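Local coordinates for periplasmic cell division protein (SufI) (Aquifex aeolicus, PDB 6SYY) that is a multicopper oxidase that binds four copper ions and probably couples the oxidation of its substrates to the reduction of dioxygen, at residues P260-R271 with D314-L325; V74-M82 with K208-L216. All coordinates share one frame; numbering follows the deposited sequence.

Contact 1: residues P260-R271 with D314-L325; sequences PYRLALLRGNQR and DVIKLYNFPHNL
Ala264 and Tyr319 form an antiparallel hydrogen-bonded pair joining strands 261-267 and 315-321 in the second cupredoxin-like domain. Ala264 N lies 2.8 Å from Tyr319 O, the reverse bond is equally short, and the next hydrogen-bonded pair, Leu266 with Lys317, two residues along, repeats it. A side-chain amide adds to the backbone bonding, Asn320 OD1 accepting from Arg262 N at 2.8 Å.

Two arginines make polar bonds near the ends of the ladder. The bend at chi3 (-67°) turns the Arg262 guanidinium so that NH2 meets His323 O at 2.9 Å, nearly straight (173°) but above the carbonyl plane. Arg267 forms a salt bridge with Asp314, side-on, NE and NH2 both donating to OD2, at 2.8 Å from NE; Ser311 N also donates to this oxygen.

Among the flat groups, the Arg271 guanidinium lies on one face of Phe321 with planes 24° apart, an off-centre cation-pi contact, and Tyr319 CD2 covers the opposite face. Glu292 salt-bridges NH1 of both Arg271 and Arg262. Ala264 CB reaches the Phe321 edge, 3.5 Å from CE2. On the other side of the sheet Leu265 CD2 packs against Leu318 CD1; it also touches Ile316 CG2. Beyond the ladder, Pro260 CG sits over the His323 ring, 3.9 Å from its centroid.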
loop_
_atom_site.group_PDB
_atom_site.type_symbol
_atom_site.label_atom_id
_atom_site.label_comp_id
_atom_site.label_asym_id
_atom_site.label_seq_id
_atom_site.Cartn_x
_atom_site.Cartn_y
_atom_site.Cartn_z
ATOM N N PRO A 260 -3.162 -9.569 6.623
ATOM C CA PRO A 260 -1.926 -9.785 5.869
ATOM C C PRO A 260 -1.989 -11.090 5.089
ATOM O O PRO A 260 -2.738 -12.011 5.422
ATOM C CB PRO A 260 -0.861 -9.858 6.971
ATOM C CG PRO A 260 -1.586 -10.501 8.109
ATOM C CD PRO A 260 -3.032 -10.018 8.020
ATOM N N TYR A 261 -1.177 -11.157 4.040
ATOM C CA TYR A 261 -1.121 -12.330 3.179
ATOM C C TYR A 261 0.285 -12.905 3.153
ATOM O O TYR A 261 1.274 -12.166 3.178
ATOM C CB TYR A 261 -1.558 -11.998 1.750
ATOM C CG TYR A 261 -2.951 -11.444 1.681
ATOM C CD1 TYR A 261 -3.184 -10.084 1.851
ATOM C CD2 TYR A 261 -4.035 -12.275 1.460
ATOM C CE1 TYR A 261 -4.455 -9.567 1.797
ATOM C CE2 TYR A 261 -5.313 -11.766 1.403
ATOM C CZ TYR A 261 -5.516 -10.413 1.576
ATOM O OH TYR A 261 -6.788 -9.903 1.525
ATOM N N ARG A 262 0.362 -14.230 3.099
ATOM C CA ARG A 262 1.607 -14.950 2.849
ATOM C C ARG A 262 1.393 -15.681 1.526
ATOM O O ARG A 262 0.739 -16.728 1.488
ATOM C CB ARG A 262 1.938 -15.902 3.998
ATOM C CG ARG A 262 3.304 -16.563 3.890
ATOM C CD ARG A 262 3.625 -17.449 5.096
ATOM N NE ARG A 262 3.795 -16.691 6.336
ATOM C CZ ARG A 262 4.937 -16.130 6.727
ATOM N NH1 ARG A 262 6.022 -16.224 5.972
ATOM N NH2 ARG A 262 4.994 -15.466 7.876
ATOM N N LEU A 263 1.928 -15.123 0.441
ATOM C CA LEU A 263 1.581 -15.544 -0.913
ATOM C C LEU A 263 2.649 -16.453 -1.503
ATOM O O LEU A 263 3.843 -16.141 -1.437
ATOM C CB LEU A 263 1.395 -14.328 -1.818
ATOM C CG LEU A 263 0.385 -13.299 -1.326
ATOM C CD1 LEU A 263 0.392 -12.116 -2.258
ATOM C CD2 LEU A 263 -1.004 -13.913 -1.237
ATOM N N ALA A 264 2.213 -17.562 -2.101
ATOM C CA ALA A 264 3.085 -18.455 -2.851
ATOM C C ALA A 264 2.416 -18.804 -4.174
ATOM O O ALA A 264 1.218 -18.583 -4.364
ATOM C CB ALA A 264 3.408 -19.737 -2.067
ATOM N N LEU A 265 3.210 -19.345 -5.097
ATOM C CA LEU A 265 2.728 -19.804 -6.396
ATOM C C LEU A 265 2.880 -21.317 -6.446
ATOM O O LEU A 265 4.002 -21.834 -6.468
ATOM C CB LEU A 265 3.489 -19.130 -7.534
ATOM C CG LEU A 265 3.169 -17.643 -7.688
ATOM C CD1 LEU A 265 4.162 -16.954 -8.609
ATOM C CD2 LEU A 265 1.748 -17.471 -8.203
ATOM N N LEU A 266 1.758 -22.023 -6.451
ATOM C CA LEU A 266 1.752 -23.478 -6.437
ATOM C C LEU A 266 1.541 -23.990 -7.855
ATOM O O LEU A 266 0.565 -23.622 -8.517
ATOM C CB LEU A 266 0.668 -24.012 -5.502
ATOM C CG LEU A 266 0.753 -23.475 -4.075
ATOM C CD1 LEU A 266 -0.248 -24.181 -3.177
ATOM C CD2 LEU A 266 2.167 -23.634 -3.540
ATOM N N ARG A 267 2.469 -24.818 -8.319
ATOM C CA ARG A 267 2.382 -25.503 -9.603
ATOM C C ARG A 267 2.339 -26.991 -9.268
ATOM O O ARG A 267 3.381 -27.639 -9.148
ATOM C CB ARG A 267 3.561 -25.143 -10.501
ATOM C CG ARG A 267 3.624 -25.908 -11.811
ATOM C CD ARG A 267 4.841 -25.484 -12.624
ATOM N NE ARG A 267 4.910 -26.150 -13.921
ATOM C CZ ARG A 267 5.890 -26.965 -14.291
ATOM N NH1 ARG A 267 6.896 -27.211 -13.462
ATOM N NH2 ARG A 267 5.872 -27.528 -15.493
ATOM N N GLY A 268 1.133 -27.525 -9.095
ATOM C CA GLY A 268 0.989 -28.887 -8.632
ATOM C C GLY A 268 1.545 -29.073 -7.235
ATOM O O GLY A 268 1.130 -28.380 -6.297
ATOM N N ASN A 269 2.496 -29.997 -7.084
ATOM C CA ASN A 269 3.124 -30.203 -5.784
ATOM C C ASN A 269 3.950 -28.991 -5.381
ATOM O O ASN A 269 3.704 -28.371 -4.342
ATOM C CB ASN A 269 4.005 -31.454 -5.811
ATOM C CG ASN A 269 3.220 -32.717 -6.074
ATOM O OD1 ASN A 269 3.624 -33.555 -6.881
ATOM N ND2 ASN A 269 2.090 -32.866 -5.391
ATOM N N GLN A 270 4.931 -28.633 -6.203
ATOM C CA GLN A 270 5.995 -27.732 -5.794
ATOM C C GLN A 270 5.531 -26.276 -5.755
ATOM O O GLN A 270 4.502 -25.896 -6.326
ATOM C CB GLN A 270 7.193 -27.882 -6.733
ATOM C CG GLN A 270 7.844 -29.262 -6.673
ATOM C CD GLN A 270 8.822 -29.503 -7.808
ATOM O OE1 GLN A 270 8.989 -28.658 -8.688
ATOM N NE2 GLN A 270 9.471 -30.665 -7.797
ATOM N N ARG A 271 6.307 -25.463 -5.037
ATOM C CA ARG A 271 6.182 -24.012 -5.067
ATOM C C ARG A 271 7.057 -23.468 -6.187
ATOM O O ARG A 271 8.247 -23.788 -6.263
ATOM C CB ARG A 271 6.614 -23.390 -3.737
ATOM C CG ARG A 271 5.793 -23.770 -2.519
ATOM C CD ARG A 271 6.266 -22.960 -1.323
ATOM N NE ARG A 271 5.401 -23.100 -0.157
ATOM C CZ ARG A 271 5.422 -22.272 0.883
ATOM N NH1 ARG A 271 6.262 -21.245 0.890
ATOM N NH2 ARG A 271 4.606 -22.462 1.912
ATOM N N ASP A 314 -0.642 -25.791 -17.849
ATOM C CA ASP A 314 -0.473 -25.752 -16.406
ATOM C C ASP A 314 -1.388 -24.703 -15.787
ATOM O O ASP A 314 -1.691 -23.670 -16.391
ATOM C CB ASP A 314 0.978 -25.450 -16.033
ATOM C CG ASP A 314 1.888 -26.647 -16.219
ATOM O OD1 ASP A 314 1.386 -27.729 -16.584
ATOM O OD2 ASP A 314 3.107 -26.504 -15.998
ATOM N N VAL A 315 -1.837 -24.985 -14.567
ATOM C CA VAL A 315 -2.544 -24.014 -13.744
ATOM C C VAL A 315 -1.691 -23.733 -12.517
ATOM O O VAL A 315 -1.256 -24.664 -11.826
ATOM C CB VAL A 315 -3.951 -24.502 -13.353
ATOM C CG1 VAL A 315 -4.871 -24.441 -14.562
ATOM C CG2 VAL A 315 -3.901 -25.917 -12.799
ATOM N N ILE A 316 -1.420 -22.458 -12.270
ATOM C CA ILE A 316 -0.597 -22.033 -11.146
ATOM C C ILE A 316 -1.500 -21.285 -10.180
ATOM O O ILE A 316 -2.162 -20.314 -10.566
ATOM C CB ILE A 316 0.587 -21.167 -11.599
ATOM C CG1 ILE A 316 1.655 -22.035 -12.273
ATOM C CG2 ILE A 316 1.198 -20.442 -10.417
ATOM C CD1 ILE A 316 1.398 -22.332 -13.715
ATOM N N LYS A 317 -1.545 -21.747 -8.932
ATOM C CA LYS A 317 -2.417 -21.177 -7.912
ATOM C C LYS A 317 -1.637 -20.157 -7.092
ATOM O O LYS A 317 -0.668 -20.513 -6.414
ATOM C CB LYS A 317 -2.983 -22.268 -7.002
ATOM C CG LYS A 317 -4.012 -23.183 -7.663
ATOM C CD LYS A 317 -4.408 -24.356 -6.759
ATOM C CE LYS A 317 -3.218 -25.266 -6.462
ATOM N NZ LYS A 317 -3.597 -26.505 -5.722
ATOM N N LEU A 318 -2.051 -18.893 -7.168
ATOM C CA LEU A 318 -1.584 -17.892 -6.213
ATOM C C LEU A 318 -2.266 -18.161 -4.881
ATOM O O LEU A 318 -3.460 -17.888 -4.717
ATOM C CB LEU A 318 -1.884 -16.481 -6.703
ATOM C CG LEU A 318 -1.564 -15.416 -5.650
ATOM C CD1 LEU A 318 -0.065 -15.326 -5.428
ATOM C CD2 LEU A 318 -2.140 -14.066 -6.028
ATOM N N TYR A 319 -1.516 -18.708 -3.933
ATOM C CA TYR A 319 -2.084 -19.295 -2.733
ATOM C C TYR A 319 -1.627 -18.531 -1.500
ATOM O O TYR A 319 -0.471 -18.107 -1.412
ATOM C CB TYR A 319 -1.681 -20.762 -2.616
ATOM C CG TYR A 319 -2.519 -21.531 -1.636
ATOM C CD1 TYR A 319 -3.756 -22.050 -2.007
ATOM C CD2 TYR A 319 -2.075 -21.746 -0.337
ATOM C CE1 TYR A 319 -4.528 -22.758 -1.107
ATOM C CE2 TYR A 319 -2.839 -22.452 0.569
ATOM C CZ TYR A 319 -4.062 -22.956 0.181
ATOM O OH TYR A 319 -4.816 -23.658 1.091
ATOM N N ASN A 320 -2.545 -18.357 -0.552
ATOM C CA ASN A 320 -2.254 -17.710 0.718
ATOM C C ASN A 320 -2.110 -18.777 1.791
ATOM O O ASN A 320 -3.051 -19.535 2.047
ATOM C CB ASN A 320 -3.353 -16.722 1.105
ATOM C CG ASN A 320 -3.083 -16.052 2.438
ATOM O OD1 ASN A 320 -2.230 -15.173 2.539
ATOM N ND2 ASN A 320 -3.801 -16.474 3.469
ATOM N N PHE A 321 -0.943 -18.836 2.404
ATOM C CA PHE A 321 -0.657 -19.734 3.510
ATOM C C PHE A 321 -0.863 -19.014 4.833
ATOM O O PHE A 321 -0.954 -17.783 4.866
ATOM C CB PHE A 321 0.779 -20.254 3.404
ATOM C CG PHE A 321 0.969 -21.276 2.320
ATOM C CD1 PHE A 321 0.571 -22.591 2.516
ATOM C CD2 PHE A 321 1.541 -20.926 1.107
ATOM C CE1 PHE A 321 0.740 -23.539 1.524
ATOM C CE2 PHE A 321 1.714 -21.871 0.111
ATOM C CZ PHE A 321 1.313 -23.177 0.320
ATOM N N PRO A 322 -0.984 -19.747 5.942
ATOM C CA PRO A 322 -1.131 -19.090 7.249
ATOM C C PRO A 322 0.001 -18.108 7.517
ATOM O O PRO A 322 1.182 -18.449 7.421
ATOM C CB PRO A 322 -1.113 -20.262 8.232
ATOM C CG PRO A 322 -1.685 -21.398 7.442
ATOM C CD PRO A 322 -1.201 -21.203 6.032
ATOM N N HIS A 323 -0.371 -16.866 7.848
ATOM C CA HIS A 323 0.615 -15.800 7.978
ATOM C C HIS A 323 1.413 -15.881 9.271
ATOM O O HIS A 323 2.497 -15.291 9.346
ATOM C CB HIS A 323 -0.061 -14.429 7.866
ATOM C CG HIS A 323 -1.157 -14.203 8.860
ATOM N ND1 HIS A 323 -0.925 -14.106 10.216
ATOM C CD2 HIS A 323 -2.491 -14.038 8.694
ATOM C CE1 HIS A 323 -2.070 -13.900 10.842
ATOM N NE2 HIS A 323 -3.036 -13.854 9.941
ATOM N N ASN A 324 0.901 -16.586 10.281
ATOM C CA ASN A 324 1.611 -16.859 11.530
ATOM C C ASN A 324 2.060 -15.587 12.248
ATOM O O ASN A 324 3.006 -15.616 13.040
ATOM C CB ASN A 324 2.809 -17.785 11.290
ATOM C CG ASN A 324 2.391 -19.153 10.787
ATOM O OD1 ASN A 324 1.330 -19.662 11.151
ATOM N ND2 ASN A 324 3.222 -19.757 9.942
ATOM N N LEU A 325 1.401 -14.464 11.982
ATOM C CA LEU A 325 1.607 -13.248 12.762
ATOM C C LEU A 325 0.698 -13.253 13.986
ATOM O O LEU A 325 0.036 -12.263 14.302
ATOM C CB LEU A 325 1.363 -12.020 11.892
ATOM C CG LEU A 325 2.361 -11.794 10.751
ATOM C CD1 LEU A 325 1.957 -10.616 9.873
ATOM C CD2 LEU A 325 3.761 -11.589 11.308
HETATM O O HOH W 1 -4.880 -14.048 5.661
HETATM O O HOH W 2 -1.975 -26.324 -9.194
#

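Contact 2: residues V74-M82 with K208-L216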
loop_
_atom_site.group_PDB
_atom_site.type_symbol
_atom_site.label_atom_id
_atom_site.label_comp_id
_atom_site.label_asym_id
_atom_site.label_seq_id
_atom_site.Cartn_x
_atom_site.Cartn_y
_atom_site.Cartn_z
ATOM N N VAL A 74 -19.826 -6.317 -8.820
ATOM C CA VAL A 74 -18.699 -7.155 -8.413
ATOM C C VAL A 74 -19.038 -8.627 -8.599
ATOM O O VAL A 74 -18.286 -9.383 -9.224
ATOM C CB VAL A 74 -18.310 -6.845 -6.955
ATOM C CG1 VAL A 74 -17.083 -7.646 -6.539
ATOM C CG2 VAL A 74 -18.073 -5.351 -6.777
ATOM N N ILE A 75 -20.171 -9.047 -8.048
ATOM C CA ILE A 75 -20.736 -10.367 -8.305
ATOM C C ILE A 75 -21.715 -10.224 -9.467
ATOM O O ILE A 75 -22.638 -9.401 -9.379
ATOM C CB ILE A 75 -21.445 -10.916 -7.062
ATOM C CG1 ILE A 75 -20.474 -10.994 -5.883
ATOM C CG2 ILE A 75 -22.075 -12.269 -7.356
ATOM C CD1 ILE A 75 -21.164 -11.007 -4.538
ATOM N N PRO A 76 -21.552 -10.979 -10.553
ATOM C CA PRO A 76 -22.439 -10.807 -11.713
ATOM C C PRO A 76 -23.905 -10.965 -11.330
ATOM O O PRO A 76 -24.287 -11.910 -10.635
ATOM C CB PRO A 76 -21.981 -11.908 -12.675
ATOM C CG PRO A 76 -20.556 -12.154 -12.298
ATOM C CD PRO A 76 -20.501 -11.978 -10.806
ATOM N N GLY A 77 -24.723 -10.016 -11.779
ATOM C CA GLY A 77 -26.137 -10.015 -11.479
ATOM C C GLY A 77 -26.532 -9.291 -10.210
ATOM O O GLY A 77 -27.723 -9.244 -9.889
ATOM N N LYS A 78 -25.580 -8.725 -9.477
ATOM C CA LYS A 78 -25.871 -8.023 -8.238
ATOM C C LYS A 78 -25.224 -6.647 -8.273
ATOM O O LYS A 78 -24.112 -6.487 -8.786
ATOM C CB LYS A 78 -25.377 -8.827 -7.025
ATOM C CG LYS A 78 -26.022 -10.206 -6.912
ATOM C CD LYS A 78 -25.413 -11.040 -5.795
ATOM C CE LYS A 78 -26.102 -12.395 -5.686
ATOM N NZ LYS A 78 -25.522 -13.241 -4.606
ATOM N N SER A 79 -25.930 -5.653 -7.741
ATOM C CA SER A 79 -25.440 -4.283 -7.686
ATOM C C SER A 79 -24.987 -3.986 -6.263
ATOM O O SER A 79 -25.787 -4.057 -5.324
ATOM C CB SER A 79 -26.515 -3.292 -8.130
ATOM O OG SER A 79 -27.593 -3.271 -7.214
ATOM N N THR A 80 -23.709 -3.666 -6.109
ATOM C CA THR A 80 -23.116 -3.401 -4.806
ATOM C C THR A 80 -22.910 -1.903 -4.659
ATOM O O THR A 80 -22.217 -1.287 -5.475
ATOM C CB THR A 80 -21.789 -4.139 -4.648
ATOM O OG1 THR A 80 -21.997 -5.540 -4.863
ATOM C CG2 THR A 80 -21.222 -3.914 -3.250
ATOM N N ASP A 81 -23.516 -1.324 -3.627
ATOM C CA ASP A 81 -23.321 0.088 -3.337
ATOM C C ASP A 81 -21.893 0.299 -2.858
ATOM O O ASP A 81 -21.481 -0.280 -1.848
ATOM C CB ASP A 81 -24.322 0.563 -2.285
ATOM C CG ASP A 81 -25.749 0.605 -2.809
ATOM O OD1 ASP A 81 -25.970 0.241 -3.983
ATOM O OD2 ASP A 81 -26.654 1.005 -2.044
ATOM N N MET A 82 -21.133 1.117 -3.585
ATOM C CA MET A 82 -19.730 1.327 -3.266
ATOM C C MET A 82 -19.333 2.768 -3.559
ATOM O O MET A 82 -20.012 3.493 -4.294
ATOM C CB MET A 82 -18.823 0.374 -4.051
ATOM C CG MET A 82 -18.930 -1.076 -3.628
ATOM S SD MET A 82 -17.724 -2.101 -4.476
ATOM C CE MET A 82 -16.203 -1.438 -3.807
ATOM N N LYS A 208 -13.314 -8.955 1.440
ATOM C CA LYS A 208 -14.583 -8.288 1.698
ATOM C C LYS A 208 -15.647 -9.332 2.011
ATOM O O LYS A 208 -15.485 -10.523 1.731
ATOM C CB LYS A 208 -15.012 -7.406 0.509
ATOM C CG LYS A 208 -14.097 -6.207 0.293
ATOM C CD LYS A 208 -14.615 -5.197 -0.727
ATOM C CE LYS A 208 -13.651 -4.009 -0.806
ATOM N NZ LYS A 208 -13.926 -3.103 -1.946
ATOM N N THR A 209 -16.744 -8.867 2.604
ATOM C CA THR A 209 -17.859 -9.719 2.993
ATOM C C THR A 209 -19.139 -9.180 2.372
ATOM O O THR A 209 -19.416 -7.978 2.461
ATOM C CB THR A 209 -17.989 -9.779 4.516
ATOM O OG1 THR A 209 -16.781 -10.311 5.076
ATOM C CG2 THR A 209 -19.156 -10.658 4.917
ATOM N N PHE A 210 -19.915 -10.069 1.750
ATOM C CA PHE A 210 -21.150 -9.715 1.061
ATOM C C PHE A 210 -22.335 -10.407 1.717
ATOM O O PHE A 210 -22.235 -11.568 2.128
ATOM C CB PHE A 210 -21.098 -10.119 -0.414
ATOM C CG PHE A 210 -19.986 -9.479 -1.181
ATOM C CD1 PHE A 210 -20.211 -8.325 -1.912
ATOM C CD2 PHE A 210 -18.715 -10.034 -1.178
ATOM C CE1 PHE A 210 -19.194 -7.733 -2.627
ATOM C CE2 PHE A 210 -17.688 -9.443 -1.887
ATOM C CZ PHE A 210 -17.931 -8.289 -2.616
ATOM N N ASP A 211 -23.461 -9.701 1.800
ATOM C CA ASP A 211 -24.698 -10.310 2.273
ATOM C C ASP A 211 -25.383 -11.025 1.105
ATOM O O ASP A 211 -24.823 -11.156 0.013
ATOM C CB ASP A 211 -25.599 -9.264 2.930
ATOM C CG ASP A 211 -26.115 -8.222 1.947
ATOM O OD1 ASP A 211 -25.578 -8.130 0.825
ATOM O OD2 ASP A 211 -27.063 -7.490 2.301
ATOM N N SER A 212 -26.615 -11.489 1.322
ATOM C CA SER A 212 -27.316 -12.254 0.294
ATOM C C SER A 212 -27.565 -11.426 -0.960
ATOM O O SER A 212 -27.538 -11.964 -2.074
ATOM C CB SER A 212 -28.641 -12.781 0.844
ATOM O OG SER A 212 -28.444 -13.568 2.006
ATOM N N SER A 213 -27.796 -10.125 -0.805
ATOM C CA SER A 213 -28.170 -9.252 -1.908
ATOM C C SER A 213 -26.973 -8.622 -2.611
ATOM O O SER A 213 -27.165 -7.763 -3.478
ATOM C CB SER A 213 -29.102 -8.150 -1.402
ATOM O OG SER A 213 -28.425 -7.302 -0.490
ATOM N N GLY A 214 -25.752 -9.010 -2.256
ATOM C CA GLY A 214 -24.578 -8.438 -2.880
ATOM C C GLY A 214 -24.092 -7.131 -2.292
ATOM O O GLY A 214 -23.214 -6.492 -2.883
ATOM N N GLN A 215 -24.631 -6.707 -1.154
ATOM C CA GLN A 215 -24.157 -5.503 -0.491
ATOM C C GLN A 215 -23.021 -5.842 0.465
ATOM O O GLN A 215 -22.942 -6.949 1.006
ATOM C CB GLN A 215 -25.296 -4.807 0.261
ATOM C CG GLN A 215 -26.434 -4.340 -0.640
ATOM C CD GLN A 215 -25.966 -3.431 -1.771
ATOM O OE1 GLN A 215 -24.958 -2.730 -1.653
ATOM N NE2 GLN A 215 -26.703 -3.443 -2.875
ATOM N N LEU A 216 -22.130 -4.874 0.660
ATOM C CA LEU A 216 -20.973 -5.086 1.518
ATOM C C LEU A 216 -21.380 -5.061 2.983
ATOM O O LEU A 216 -22.283 -4.323 3.387
ATOM C CB LEU A 216 -19.907 -4.025 1.255
ATOM C CG LEU A 216 -19.225 -4.126 -0.112
ATOM C CD1 LEU A 216 -18.427 -2.869 -0.409
ATOM C CD2 LEU A 216 -18.332 -5.356 -0.174
HETATM O O HOH W 3 -24.167 -12.259 -2.580
HETATM O O HOH W 4 -22.656 -2.183 -0.446
#
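Gln215 OE1 is gripped by two donors: Asp81 N, 2.8 Å away, and a water 2.7 Å from OE1. The contact joins the start of strand 80-86, in the first cupredoxin-like domain, to a loop of the second that makes a type I beta turn from Asp211 to Gly214. The Asp81 N-H meets OE1 on a lone pair in the carbonyl plane, at 167°. The same water donates to Asp81 O and accepts from Leu216 N, tying both backbones together. Shortening Gln215 to alanine would remove OE1 and is likely to leave Asp81 N without its acceptor and the water without one of its two acceptors.

Thr80 OG1 ties the end of the turn to strand 80-86, donating in the carbonyl plane to Gly214 O at a short 2.5 Å. Glycine is called for at 214 by its backbone angles, and a CB would also clash with Lys78 CB. Lys78, extended beyond CG, carries NZ to a second water at 2.6 Å, which donates to Asp211 O.

Apolar packing flanks Thr80 along segment 74-82. Ile75 CD1 stands over one face of Phe210, 4.0 Å from its centroid, while Leu216 CD1 touches Met82 CG at 3.7 Å. Separately, a methyl meets an amine: Met82 CE and Lys208 NZ approach tip to tip, 3.4 Å apart.

The two contacts follow one another along the chain, contact 2 closing before contact 1 opens; their centres are 27 Å apart and their nearest atoms about 7 Å, without touching. Contact 1 pairs strands within the second domain, whereas contact 2 joins the first domain to the second, so the second domain takes part in both contacts. Each has one end nearer the copper centres. In contact 1, the side chain of Pro260 lies about 11 Å from a bound copper, and Leu325 about 9 Å, side chain to side chain, from His451, which binds copper with Cys509 and His514. In contact 2, the Lys208 side chain is about 11 Å from that of His159, a ligand of another copper. Neither contact supplies a copper ligand.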